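Local coordinates for BugD (PDB 2F5X), which binds aspartic acid as a periplasmic solute receptor of the tripartite tricarboxylate transporter receptor family, probably delivering it for uptake, at residues A[113-118]-A[152-157]; A[164-169]-A[186-191]; A[176-181]-A[194-199]; A[180-185]-A[203-208]. All coordinates share one frame; numbering follows the deposited sequence.

Interaction 1 of 4, residues A[113-118]-A[152-157]; sequences MTIIAR and HLCGTM
Met113 and Cys154 meet through a single methylene: the selenium of Met113, a selenomethionine, rests 3.7 Å from Cys154 CB, and its terminal CE lies 3.9 Å from that same CB. The long, unbranched selenoether chain suits this place because it can reach from the strand backbone to the helix and still bend at its end; the turn about the CG-SE bond (chi3 77°) lets both SE and CE lie against the cysteine. Ile115, two residues along the strand, adds a lighter touch from its CD1, which comes within 4.1 Å of Cys154 SG. The sulfur stands anti to its own backbone N (chi1 -175°), and its disulfide to Cys190 holds it there. Cys190 belongs to strand 188-192, the antiparallel neighbour of 113-118, so both Met113 and Ile115 also pack on it. Backbone bonds from Met113 to Thr211 and from Ile115 to Tyr208 and Ala209 keep the strand in place on its other flank. All three contacting residues are buried. A helix is thus laid on a central sheet and stapled to it covalently, an alpha/beta arrangement in keeping with the periplasmic binding protein fold, close to the aspartic acid pocket.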
loop_
_atom_site.group_PDB
_atom_site.type_symbol
_atom_site.label_atom_id
_atom_site.label_comp_id
_atom_site.label_asym_id
_atom_site.label_seq_id
_atom_site.Cartn_x
_atom_site.Cartn_y
_atom_site.Cartn_z
HETATM N N MSE A 113 -0.933 8.396 -2.985
HETATM C CA MSE A 113 -1.664 8.617 -1.742
HETATM C C MSE A 113 -2.272 10.022 -1.642
HETATM O O MSE A 113 -1.829 10.961 -2.324
HETATM C CB MSE A 113 -0.773 8.278 -0.547
HETATM C CG MSE A 113 -0.232 6.841 -0.626
HETATM SE SE MSE A 113 0.867 6.428 0.877
HETATM C CE MSE A 113 -0.607 6.160 2.177
ATOM N N THR A 114 -3.306 10.134 -0.810
ATOM C CA THR A 114 -3.981 11.392 -0.524
ATOM C C THR A 114 -3.957 11.665 0.967
ATOM O O THR A 114 -4.228 10.760 1.767
ATOM C CB THR A 114 -5.469 11.327 -0.952
ATOM O OG1 THR A 114 -6.078 10.149 -0.389
ATOM C CG2 THR A 114 -5.590 11.153 -2.471
ATOM N N ILE A 115 -3.648 12.909 1.333
ATOM C CA ILE A 115 -3.777 13.376 2.716
ATOM C C ILE A 115 -5.223 13.815 2.901
ATOM O O ILE A 115 -5.680 14.730 2.218
ATOM C CB ILE A 115 -2.821 14.568 2.998
ATOM C CG1 ILE A 115 -1.360 14.209 2.683
ATOM C CG2 ILE A 115 -3.002 15.105 4.456
ATOM C CD1 ILE A 115 -0.660 13.478 3.745
ATOM N N ILE A 116 -5.936 13.146 3.805
ATOM C CA ILE A 116 -7.352 13.417 4.028
ATOM C C ILE A 116 -7.646 13.610 5.513
ATOM O O ILE A 116 -6.840 13.249 6.378
ATOM C CB ILE A 116 -8.257 12.273 3.459
ATOM C CG1 ILE A 116 -7.958 10.923 4.145
ATOM C CG2 ILE A 116 -8.160 12.183 1.929
ATOM C CD1 ILE A 116 -8.994 9.835 3.802
ATOM N N ALA A 117 -8.820 14.160 5.808
ATOM C CA ALA A 117 -9.265 14.297 7.187
ATOM C C ALA A 117 -10.765 14.067 7.286
ATOM O O ALA A 117 -11.464 14.023 6.264
ATOM C CB ALA A 117 -8.897 15.677 7.730
ATOM N N ARG A 118 -11.255 13.922 8.516
ATOM C CA ARG A 118 -12.689 13.787 8.750
ATOM C C ARG A 118 -13.429 14.957 8.094
ATOM O O ARG A 118 -12.870 16.050 7.939
ATOM C CB ARG A 118 -12.998 13.696 10.254
ATOM C CG ARG A 118 -12.380 14.786 11.130
ATOM C CD ARG A 118 -12.799 14.645 12.599
ATOM N NE ARG A 118 -12.071 15.518 13.512
ATOM C CZ ARG A 118 -12.439 16.754 13.834
ATOM N NH1 ARG A 118 -13.527 17.297 13.286
ATOM N NH2 ARG A 118 -11.711 17.454 14.705
ATOM N N HIS A 152 1.481 4.273 7.303
ATOM C CA HIS A 152 2.505 4.526 8.318
ATOM C C HIS A 152 3.688 5.300 7.735
ATOM O O HIS A 152 4.151 6.277 8.337
ATOM C CB HIS A 152 2.986 3.223 8.962
ATOM C CG HIS A 152 4.219 3.392 9.797
ATOM N ND1 HIS A 152 5.466 2.991 9.370
ATOM C CD2 HIS A 152 4.396 3.938 11.026
ATOM C CE1 HIS A 152 6.362 3.299 10.294
ATOM N NE2 HIS A 152 5.738 3.873 11.310
ATOM N N LEU A 153 4.176 4.855 6.574
ATOM C CA LEU A 153 5.270 5.536 5.887
ATOM C C LEU A 153 4.903 6.993 5.588
ATOM O O LEU A 153 5.640 7.922 5.946
ATOM C CB LEU A 153 5.646 4.794 4.593
ATOM C CG LEU A 153 6.574 5.550 3.621
ATOM C CD1 LEU A 153 7.944 5.833 4.277
ATOM C CD2 LEU A 153 6.744 4.772 2.341
ATOM N N CYS A 154 3.758 7.196 4.950
ATOM C CA CYS A 154 3.339 8.547 4.601
ATOM C C CYS A 154 3.075 9.379 5.848
ATOM O O CYS A 154 3.466 10.538 5.898
ATOM C CB CYS A 154 2.111 8.519 3.710
ATOM S SG CYS A 154 1.589 10.135 3.097
ATOM N N GLY A 155 2.445 8.774 6.856
ATOM C CA GLY A 155 2.199 9.460 8.118
ATOM C C GLY A 155 3.487 9.910 8.789
ATOM O O GLY A 155 3.556 11.017 9.335
ATOM N N THR A 156 4.512 9.065 8.731
ATOM C CA THR A 156 5.808 9.401 9.309
ATOM C C THR A 156 6.387 10.602 8.576
ATOM O O THR A 156 6.871 11.554 9.200
ATOM C CB THR A 156 6.776 8.187 9.216
ATOM O OG1 THR A 156 6.324 7.159 10.114
ATOM C CG2 THR A 156 8.152 8.554 9.750
HETATM N N MSE A 157 6.317 10.562 7.248
HETATM C CA MSE A 157 6.830 11.655 6.430
HETATM C C MSE A 157 6.065 12.947 6.710
HETATM O O MSE A 157 6.650 14.034 6.772
HETATM C CB MSE A 157 6.768 11.279 4.952
HETATM C CG MSE A 157 7.769 10.191 4.601
HETATM SE SE MSE A 157 7.470 9.520 2.818
HETATM C CE MSE A 157 7.665 11.209 1.832
#

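Interaction 2 of 4, residues A[164-169]-A[186-191]; sequences VNLLTI and VDLMCD
Ile169 and Val186 bring the two backbones closest, yet their CA atoms are still 8.0 Å apart, because strand 141-144 runs between strands 167-170 and 188-192 and pairs in parallel with each. No backbone bond can span that gap, and branched aliphatic side chains make the contact by reaching past the middle strand. Ile169 extends its longer branch until CD1 is 3.8 Å from Val186 CG2, the two side chains sliding past each other in opposite directions. Val186 offers this methyl because CG2 is the branch anti to its backbone N, whereas CG1 takes the crowded position between N and the carbonyl carbon. The second pair is looser: Leu166 CD1 approaches Leu188 CD2 to 4.2 Å, and the side chains meet at about a right angle. Between the two pairs the backbone of Asp187 takes a near-helical psi of -45°, which breaks the strand alternation and lets Val186 turn toward helix 174-182 while Leu188 points the way of Cys190, the disulfide partner of Cys154 in helix 150-162. Asp187 itself is polar for a reason, pairing with Arg118 in a salt bridge and with Ser141 N. Within 164-169, Thr168 OG1 donates to Leu166 O at 2.8 Å from well above the carbonyl plane. Strand 167-170, helix 174-182 and strand 188-192 form a beta-alpha-beta crossover that steps over one parallel strand, a unit of the alpha/beta domains of periplasmic binding proteins.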
loop_
_atom_site.group_PDB
_atom_site.type_symbol
_atom_site.label_atom_id
_atom_site.label_comp_id
_atom_site.label_asym_id
_atom_site.label_seq_id
_atom_site.Cartn_x
_atom_site.Cartn_y
_atom_site.Cartn_z
ATOM N N VAL A 164 5.884 17.894 13.924
ATOM C CA VAL A 164 4.990 17.567 15.032
ATOM C C VAL A 164 5.089 16.106 15.462
ATOM O O VAL A 164 5.552 15.247 14.709
ATOM C CB VAL A 164 3.497 17.889 14.707
ATOM C CG1 VAL A 164 3.303 19.386 14.414
ATOM C CG2 VAL A 164 2.977 17.019 13.541
ATOM N N ASN A 165 4.667 15.848 16.696
ATOM C CA ASN A 165 4.428 14.492 17.186
ATOM C C ASN A 165 2.941 14.391 17.512
ATOM O O ASN A 165 2.434 15.199 18.287
ATOM C CB ASN A 165 5.268 14.238 18.449
ATOM C CG ASN A 165 5.131 12.806 18.969
ATOM O OD1 ASN A 165 5.260 11.843 18.212
ATOM N ND2 ASN A 165 4.865 12.668 20.266
ATOM N N LEU A 166 2.251 13.419 16.906
ATOM C CA LEU A 166 0.797 13.260 17.054
ATOM C C LEU A 166 0.423 11.916 17.654
ATOM O O LEU A 166 1.048 10.905 17.346
ATOM C CB LEU A 166 0.103 13.352 15.680
ATOM C CG LEU A 166 0.227 14.663 14.894
ATOM C CD1 LEU A 166 -0.542 14.570 13.568
ATOM C CD2 LEU A 166 -0.274 15.836 15.719
ATOM N N LEU A 167 -0.625 11.915 18.474
ATOM C CA LEU A 167 -1.337 10.682 18.822
ATOM C C LEU A 167 -1.573 9.901 17.539
ATOM O O LEU A 167 -2.133 10.437 16.574
ATOM C CB LEU A 167 -2.686 11.014 19.463
ATOM C CG LEU A 167 -3.698 9.875 19.642
ATOM C CD1 LEU A 167 -3.121 8.756 20.509
ATOM C CD2 LEU A 167 -4.980 10.438 20.261
ATOM N N THR A 168 -1.123 8.648 17.518
ATOM C CA THR A 168 -1.183 7.840 16.306
ATOM C C THR A 168 -1.889 6.538 16.608
ATOM O O THR A 168 -1.481 5.795 17.503
ATOM C CB THR A 168 0.233 7.584 15.767
ATOM O OG1 THR A 168 0.857 8.844 15.458
ATOM C CG2 THR A 168 0.164 6.858 14.410
ATOM N N ILE A 169 -2.951 6.262 15.856
ATOM C CA ILE A 169 -3.789 5.105 16.127
ATOM C C ILE A 169 -3.634 4.080 15.006
ATOM O O ILE A 169 -3.992 4.365 13.859
ATOM C CB ILE A 169 -5.276 5.523 16.273
ATOM C CG1 ILE A 169 -5.443 6.613 17.345
ATOM C CG2 ILE A 169 -6.143 4.297 16.592
ATOM C CD1 ILE A 169 -6.780 7.333 17.285
ATOM N N VAL A 186 -11.344 9.516 14.495
ATOM C CA VAL A 186 -9.933 9.828 14.289
ATOM C C VAL A 186 -9.907 10.986 13.277
ATOM O O VAL A 186 -10.874 11.160 12.522
ATOM C CB VAL A 186 -9.133 8.562 13.828
ATOM C CG1 VAL A 186 -9.543 8.126 12.407
ATOM C CG2 VAL A 186 -7.627 8.795 13.915
ATOM N N ASP A 187 -8.842 11.789 13.266
ATOM C CA ASP A 187 -8.899 13.079 12.566
ATOM C C ASP A 187 -8.292 13.109 11.178
ATOM O O ASP A 187 -8.883 13.666 10.262
ATOM C CB ASP A 187 -8.246 14.186 13.394
ATOM C CG ASP A 187 -8.877 14.356 14.750
ATOM O OD1 ASP A 187 -10.098 14.153 14.901
ATOM O OD2 ASP A 187 -8.217 14.701 15.738
ATOM N N LEU A 188 -7.111 12.520 11.038
ATOM C CA LEU A 188 -6.244 12.764 9.883
ATOM C C LEU A 188 -5.639 11.450 9.412
ATOM O O LEU A 188 -5.337 10.590 10.233
ATOM C CB LEU A 188 -5.128 13.711 10.351
ATOM C CG LEU A 188 -4.054 14.196 9.387
ATOM C CD1 LEU A 188 -4.678 15.127 8.331
ATOM C CD2 LEU A 188 -2.962 14.906 10.181
HETATM N N MSE A 189 -5.478 11.280 8.095
HETATM C CA MSE A 189 -4.865 10.060 7.567
HETATM C C MSE A 189 -4.245 10.298 6.202
HETATM O O MSE A 189 -4.749 11.091 5.419
HETATM C CB MSE A 189 -5.947 8.977 7.427
HETATM C CG MSE A 189 -5.460 7.648 6.904
HETATM SE SE MSE A 189 -6.779 6.261 7.242
HETATM C CE MSE A 189 -8.153 6.631 5.892
ATOM N N CYS A 190 -3.158 9.589 5.917
ATOM C CA CYS A 190 -2.667 9.470 4.547
ATOM C C CYS A 190 -2.995 8.081 4.068
ATOM O O CYS A 190 -2.662 7.107 4.738
ATOM C CB CYS A 190 -1.157 9.664 4.501
ATOM S SG CYS A 190 -0.446 9.858 2.839
ATOM N N ASP A 191 -3.646 7.975 2.914
ATOM C CA ASP A 191 -4.165 6.671 2.463
ATOM C C ASP A 191 -4.150 6.626 0.926
ATOM O O ASP A 191 -4.058 7.672 0.266
ATOM C CB ASP A 191 -5.554 6.463 3.093
ATOM C CG ASP A 191 -6.173 5.088 2.823
ATOM O OD1 ASP A 191 -5.495 4.102 2.434
ATOM O OD2 ASP A 191 -7.388 4.915 3.037
#

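Interaction 3 of 4, residues A[176-181]-A[194-199]; sequences PAMNDL and TNTTQQ
Met178 makes this a helix-to-helix contact almost single-handed, joining helix 174-182 to helix 193-201 with Asn195, Thr196 and Gln199 as its partners. The axes of the two short segments are 11.5 Å apart and cross at -27°, a wide spacing that calls for a long, flexible side chain. Selenomethionine at position 178 spans it by bending at both chi2 and chi3, bringing CE within 3.8 Å of Gln199 CG and within 3.9 Å of Thr196 CG2. The methyl also lies 3.8 Å from Asn195 O, while Asn195 ND2 packs 4.0 Å from Met178 CB. Thr196 and Gln199 thus offer carbon atoms, whereas Asn195 presents its backbone O and ND2; the polar groups find hydrogen-bond partners in other residues: Asn195 ND2 in Asp191, Thr196 OG1 in Thr114, Gln199 OE1 in Lys204. The receiving helix is kinked where the N atoms of 198 and 199 lack their bonds to the preceding turn. Gln198 NE2 instead reaches back to Thr194 O at 3.2 Å, nearly straight (168°), in the plane of its own amide but well above that of the carbonyl. Beneath the pair, Ile116 of strand 102-117 touches both Met178 and Thr196, and Met189 and Asp191 of strand 188-192 also pack on Met178.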
loop_
_atom_site.group_PDB
_atom_site.type_symbol
_atom_site.label_atom_id
_atom_site.label_comp_id
_atom_site.label_asym_id
_atom_site.label_seq_id
_atom_site.Cartn_x
_atom_site.Cartn_y
_atom_site.Cartn_z
ATOM N N PRO A 176 -10.784 -0.366 8.120
ATOM C CA PRO A 176 -11.252 -0.013 9.473
ATOM C C PRO A 176 -10.861 1.410 9.881
ATOM O O PRO A 176 -11.639 2.076 10.574
ATOM C CB PRO A 176 -10.567 -1.039 10.388
ATOM C CG PRO A 176 -9.535 -1.687 9.587
ATOM C CD PRO A 176 -9.922 -1.559 8.138
ATOM N N ALA A 177 -9.688 1.876 9.459
ATOM C CA ALA A 177 -9.295 3.259 9.773
ATOM C C ALA A 177 -10.266 4.244 9.131
ATOM O O ALA A 177 -10.712 5.190 9.782
ATOM C CB ALA A 177 -7.882 3.532 9.328
HETATM N N MSE A 178 -10.598 4.006 7.861
HETATM C CA MSE A 178 -11.558 4.851 7.143
HETATM C C MSE A 178 -12.923 4.881 7.828
HETATM O O MSE A 178 -13.560 5.943 7.907
HETATM C CB MSE A 178 -11.720 4.398 5.687
HETATM C CG MSE A 178 -12.721 5.236 4.892
HETATM SE SE MSE A 178 -12.181 7.100 4.638
HETATM C CE MSE A 178 -10.886 6.784 3.153
ATOM N N ASN A 179 -13.365 3.722 8.320
ATOM C CA ASN A 179 -14.602 3.653 9.101
ATOM C C ASN A 179 -14.569 4.667 10.245
ATOM O O ASN A 179 -15.526 5.415 10.452
ATOM C CB ASN A 179 -14.804 2.252 9.691
ATOM C CG ASN A 179 -15.215 1.221 8.660
ATOM O OD1 ASN A 179 -14.739 0.072 8.695
ATOM N ND2 ASN A 179 -16.113 1.602 7.748
ATOM N N ASP A 180 -13.468 4.679 10.989
ATOM C CA ASP A 180 -13.339 5.586 12.119
ATOM C C ASP A 180 -13.220 7.041 11.666
ATOM O O ASP A 180 -13.748 7.941 12.328
ATOM C CB ASP A 180 -12.160 5.200 13.012
ATOM C CG ASP A 180 -12.552 4.236 14.115
ATOM O OD1 ASP A 180 -13.708 3.756 14.126
ATOM O OD2 ASP A 180 -11.768 3.914 15.025
ATOM N N LEU A 181 -12.539 7.277 10.545
ATOM C CA LEU A 181 -12.415 8.638 10.025
ATOM C C LEU A 181 -13.788 9.172 9.615
ATOM O O LEU A 181 -14.168 10.296 9.973
ATOM C CB LEU A 181 -11.439 8.682 8.844
ATOM C CG LEU A 181 -11.051 10.064 8.318
ATOM C CD1 LEU A 181 -9.890 10.612 9.111
ATOM C CD2 LEU A 181 -10.655 9.961 6.850
ATOM N N THR A 194 -6.820 4.008 -4.094
ATOM C CA THR A 194 -7.660 2.813 -4.254
ATOM C C THR A 194 -8.613 2.639 -3.074
ATOM O O THR A 194 -9.551 1.829 -3.144
ATOM C CB THR A 194 -6.788 1.560 -4.365
ATOM O OG1 THR A 194 -5.721 1.673 -3.418
ATOM C CG2 THR A 194 -6.105 1.486 -5.737
ATOM N N ASN A 195 -8.366 3.375 -1.987
ATOM C CA ASN A 195 -9.300 3.409 -0.856
ATOM C C ASN A 195 -10.019 4.747 -0.653
ATOM O O ASN A 195 -11.137 4.785 -0.100
ATOM C CB ASN A 195 -8.599 2.988 0.445
ATOM C CG ASN A 195 -9.584 2.584 1.536
ATOM O OD1 ASN A 195 -10.490 1.776 1.302
ATOM N ND2 ASN A 195 -9.412 3.147 2.731
ATOM N N THR A 196 -9.400 5.841 -1.093
ATOM C CA THR A 196 -9.916 7.170 -0.749
ATOM C C THR A 196 -10.729 7.840 -1.848
ATOM O O THR A 196 -11.480 8.768 -1.559
ATOM C CB THR A 196 -8.793 8.140 -0.356
ATOM O OG1 THR A 196 -7.926 8.341 -1.479
ATOM C CG2 THR A 196 -7.918 7.572 0.743
ATOM N N THR A 197 -10.564 7.405 -3.099
ATOM C CA THR A 197 -11.203 8.098 -4.228
ATOM C C THR A 197 -12.700 8.273 -4.009
ATOM O O THR A 197 -13.233 9.364 -4.149
ATOM C CB THR A 197 -10.973 7.338 -5.544
ATOM O OG1 THR A 197 -9.582 7.349 -5.857
ATOM C CG2 THR A 197 -11.603 8.087 -6.715
ATOM N N GLN A 198 -13.337 7.153 -3.688
ATOM C CA GLN A 198 -14.749 7.016 -3.379
ATOM C C GLN A 198 -15.223 8.090 -2.372
ATOM O O GLN A 198 -16.220 8.808 -2.595
ATOM C CB GLN A 198 -14.949 5.574 -2.826
ATOM C CG GLN A 198 -14.349 4.389 -3.722
ATOM C CD GLN A 198 -12.890 3.952 -3.402
ATOM O OE1 GLN A 198 -12.012 4.783 -3.240
ATOM N NE2 GLN A 198 -12.645 2.631 -3.356
ATOM N N GLN A 199 -14.482 8.228 -1.282
ATOM C CA GLN A 199 -14.842 9.160 -0.226
ATOM C C GLN A 199 -14.501 10.605 -0.575
ATOM O O GLN A 199 -15.190 11.523 -0.140
ATOM C CB GLN A 199 -14.161 8.776 1.091
ATOM C CG GLN A 199 -14.236 7.288 1.435
ATOM C CD GLN A 199 -15.654 6.773 1.561
ATOM O OE1 GLN A 199 -16.582 7.540 1.825
ATOM N NE2 GLN A 199 -15.828 5.466 1.366
#

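Interaction 4 of 4, residues A[180-185]-A[203-208]; sequences DLLGKQ and GKVKAY
Leu181 and Leu182 close helix 174-182 against Val205, within the Schellman motif that ends the helix. Leu181, buried on the inner side, sets its CD2 3.9 Å from Val205 CG1, with the two side chains at about a right angle. Leu182 follows at the margin of the contact, and it is here that the backbones come nearest, its CA lying 7.1 Å from that of Val205. The leucine's CG is anti to the carbonyl carbon (chi1 -68°), which carries its methyls across to the other chain segment, where CD2 packs 3.7 Å from Val205 CG1. That one valine methyl therefore lies against both leucines; a compact beta-branched residue suits the extended backbone here. Further along, Lys184 leaves the helix with a positive phi of 62°, and two backbone bonds fold back into the last turn: Gln185 N to Asp180 O at 2.8 Å and Lys184 N to Leu181 O at 3.0 Å. The opposing segment starts with a second Schellman motif, at Gly203 after helix 193-201, and glycine adopts the needed positive phi readily because it has no CB to clash. Lys204, next in line, is largely exposed and crosses Leu182 obliquely, its aliphatic chain shielding the leucine. Bending at chi3 (77°) turns the lysine's end toward Gln199 OE1, to which NZ is hydrogen-bonded, and on that course Lys204 NZ passes 3.8 Å from Leu182 CD1.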
loop_
_atom_site.group_PDB
_atom_site.type_symbol
_atom_site.label_atom_id
_atom_site.label_comp_id
_atom_site.label_asym_id
_atom_site.label_seq_id
_atom_site.Cartn_x
_atom_site.Cartn_y
_atom_site.Cartn_z
ATOM N N ASP A 180 -13.468 4.679 10.989
ATOM C CA ASP A 180 -13.339 5.586 12.119
ATOM C C ASP A 180 -13.220 7.041 11.666
ATOM O O ASP A 180 -13.748 7.941 12.328
ATOM C CB ASP A 180 -12.160 5.200 13.012
ATOM C CG ASP A 180 -12.552 4.236 14.115
ATOM O OD1 ASP A 180 -13.708 3.756 14.126
ATOM O OD2 ASP A 180 -11.768 3.914 15.025
ATOM N N LEU A 181 -12.539 7.277 10.545
ATOM C CA LEU A 181 -12.415 8.638 10.025
ATOM C C LEU A 181 -13.788 9.172 9.615
ATOM O O LEU A 181 -14.168 10.296 9.973
ATOM C CB LEU A 181 -11.439 8.682 8.844
ATOM C CG LEU A 181 -11.051 10.064 8.318
ATOM C CD1 LEU A 181 -9.890 10.612 9.111
ATOM C CD2 LEU A 181 -10.655 9.961 6.850
ATOM N N LEU A 182 -14.544 8.349 8.891
ATOM C CA LEU A 182 -15.908 8.711 8.509
ATOM C C LEU A 182 -16.793 8.911 9.734
ATOM O O LEU A 182 -17.693 9.757 9.721
ATOM C CB LEU A 182 -16.521 7.657 7.580
ATOM C CG LEU A 182 -15.905 7.536 6.187
ATOM C CD1 LEU A 182 -16.456 6.298 5.479
ATOM C CD2 LEU A 182 -16.150 8.777 5.348
ATOM N N GLY A 183 -16.512 8.159 10.794
ATOM C CA GLY A 183 -17.263 8.244 12.038
ATOM C C GLY A 183 -16.792 9.361 12.950
ATOM O O GLY A 183 -17.326 9.525 14.054
ATOM N N LYS A 184 -15.803 10.125 12.478
ATOM C CA LYS A 184 -15.205 11.241 13.226
ATOM C C LYS A 184 -14.525 10.801 14.530
ATOM O O LYS A 184 -14.402 11.592 15.467
ATOM C CB LYS A 184 -16.238 12.378 13.448
ATOM C CG LYS A 184 -16.786 12.906 12.125
ATOM C CD LYS A 184 -17.977 13.828 12.259
ATOM C CE LYS A 184 -18.377 14.324 10.873
ATOM N NZ LYS A 184 -19.421 15.389 10.927
ATOM N N GLN A 185 -14.063 9.550 14.565
ATOM C CA GLN A 185 -13.370 8.984 15.727
ATOM C C GLN A 185 -11.858 9.174 15.680
ATOM O O GLN A 185 -11.174 9.001 16.700
ATOM C CB GLN A 185 -13.691 7.488 15.880
ATOM C CG GLN A 185 -15.156 7.196 16.161
ATOM C CD GLN A 185 -15.472 7.218 17.641
ATOM O OE1 GLN A 185 -15.396 8.265 18.279
ATOM N NE2 GLN A 185 -15.823 6.061 18.194
ATOM N N GLY A 203 -17.298 13.977 -1.501
ATOM C CA GLY A 203 -17.211 15.038 -0.501
ATOM C C GLY A 203 -17.371 14.570 0.935
ATOM O O GLY A 203 -17.605 15.383 1.832
ATOM N N LYS A 204 -17.241 13.265 1.163
ATOM C CA LYS A 204 -17.446 12.693 2.493
ATOM C C LYS A 204 -16.261 12.932 3.422
ATOM O O LYS A 204 -16.427 12.973 4.639
ATOM C CB LYS A 204 -17.750 11.198 2.402
ATOM C CG LYS A 204 -19.185 10.879 1.995
ATOM C CD LYS A 204 -19.374 9.387 1.721
ATOM C CE LYS A 204 -19.479 8.579 3.012
ATOM N NZ LYS A 204 -19.077 7.130 2.851
ATOM N N VAL A 205 -15.068 13.079 2.858
ATOM C CA VAL A 205 -13.893 13.439 3.657
ATOM C C VAL A 205 -13.276 14.721 3.106
ATOM O O VAL A 205 -13.499 15.058 1.947
ATOM C CB VAL A 205 -12.830 12.307 3.678
ATOM C CG1 VAL A 205 -13.405 11.045 4.316
ATOM C CG2 VAL A 205 -12.277 12.007 2.267
ATOM N N LYS A 206 -12.507 15.422 3.934
ATOM C CA LYS A 206 -11.721 16.570 3.477
ATOM C C LYS A 206 -10.482 16.043 2.781
ATOM O O LYS A 206 -9.882 15.060 3.233
ATOM C CB LYS A 206 -11.319 17.475 4.650
ATOM C CG LYS A 206 -12.498 18.170 5.347
ATOM C CD LYS A 206 -13.018 19.325 4.526
ATOM C CE LYS A 206 -12.513 20.644 5.068
ATOM N NZ LYS A 206 -13.375 21.282 6.116
ATOM N N ALA A 207 -10.108 16.663 1.663
ATOM C CA ALA A 207 -8.960 16.179 0.899
ATOM C C ALA A 207 -8.021 17.338 0.607
ATOM O O ALA A 207 -8.464 18.385 0.146
ATOM C CB ALA A 207 -9.422 15.490 -0.394
ATOM N N TYR A 208 -6.729 17.148 0.879
ATOM C CA TYR A 208 -5.777 18.271 0.892
ATOM C C TYR A 208 -4.666 18.228 -0.149
ATOM O O TYR A 208 -4.268 19.265 -0.680
ATOM C CB TYR A 208 -5.161 18.405 2.283
ATOM C CG TYR A 208 -6.196 18.669 3.350
ATOM C CD1 TYR A 208 -6.694 19.958 3.565
ATOM C CD2 TYR A 208 -6.688 17.629 4.139
ATOM C CE1 TYR A 208 -7.644 20.207 4.557
ATOM C CE2 TYR A 208 -7.645 17.867 5.121
ATOM C CZ TYR A 208 -8.122 19.154 5.319
ATOM O OH TYR A 208 -9.067 19.375 6.292
#

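How the interactions relate
Two pairs stand out, interactions 1 and 2 with centres about 8 Å apart, and interactions 3 and 4 at the same spacing. The first pair is tied by the disulfide and by Arg118 NE to Asp187 OD1 (2.8 Å); the second shares helix 174-182 and is joined by Gln199 OE1 to Lys204 NZ (2.7 Å). Ile116 connects the groups, its CD1 lying 3.5 Å from Leu181 CD2 and 3.6 Å from Met178 CE. The contacts differ in their distance from the bound aspartic acid: the side chain of Met113 is about 5 Å away, Asn195 about 7 Å, Leu181 about 12 Å and Val186 about 13 Å. Interactions 1 and 3 thus lie nearest the pocket.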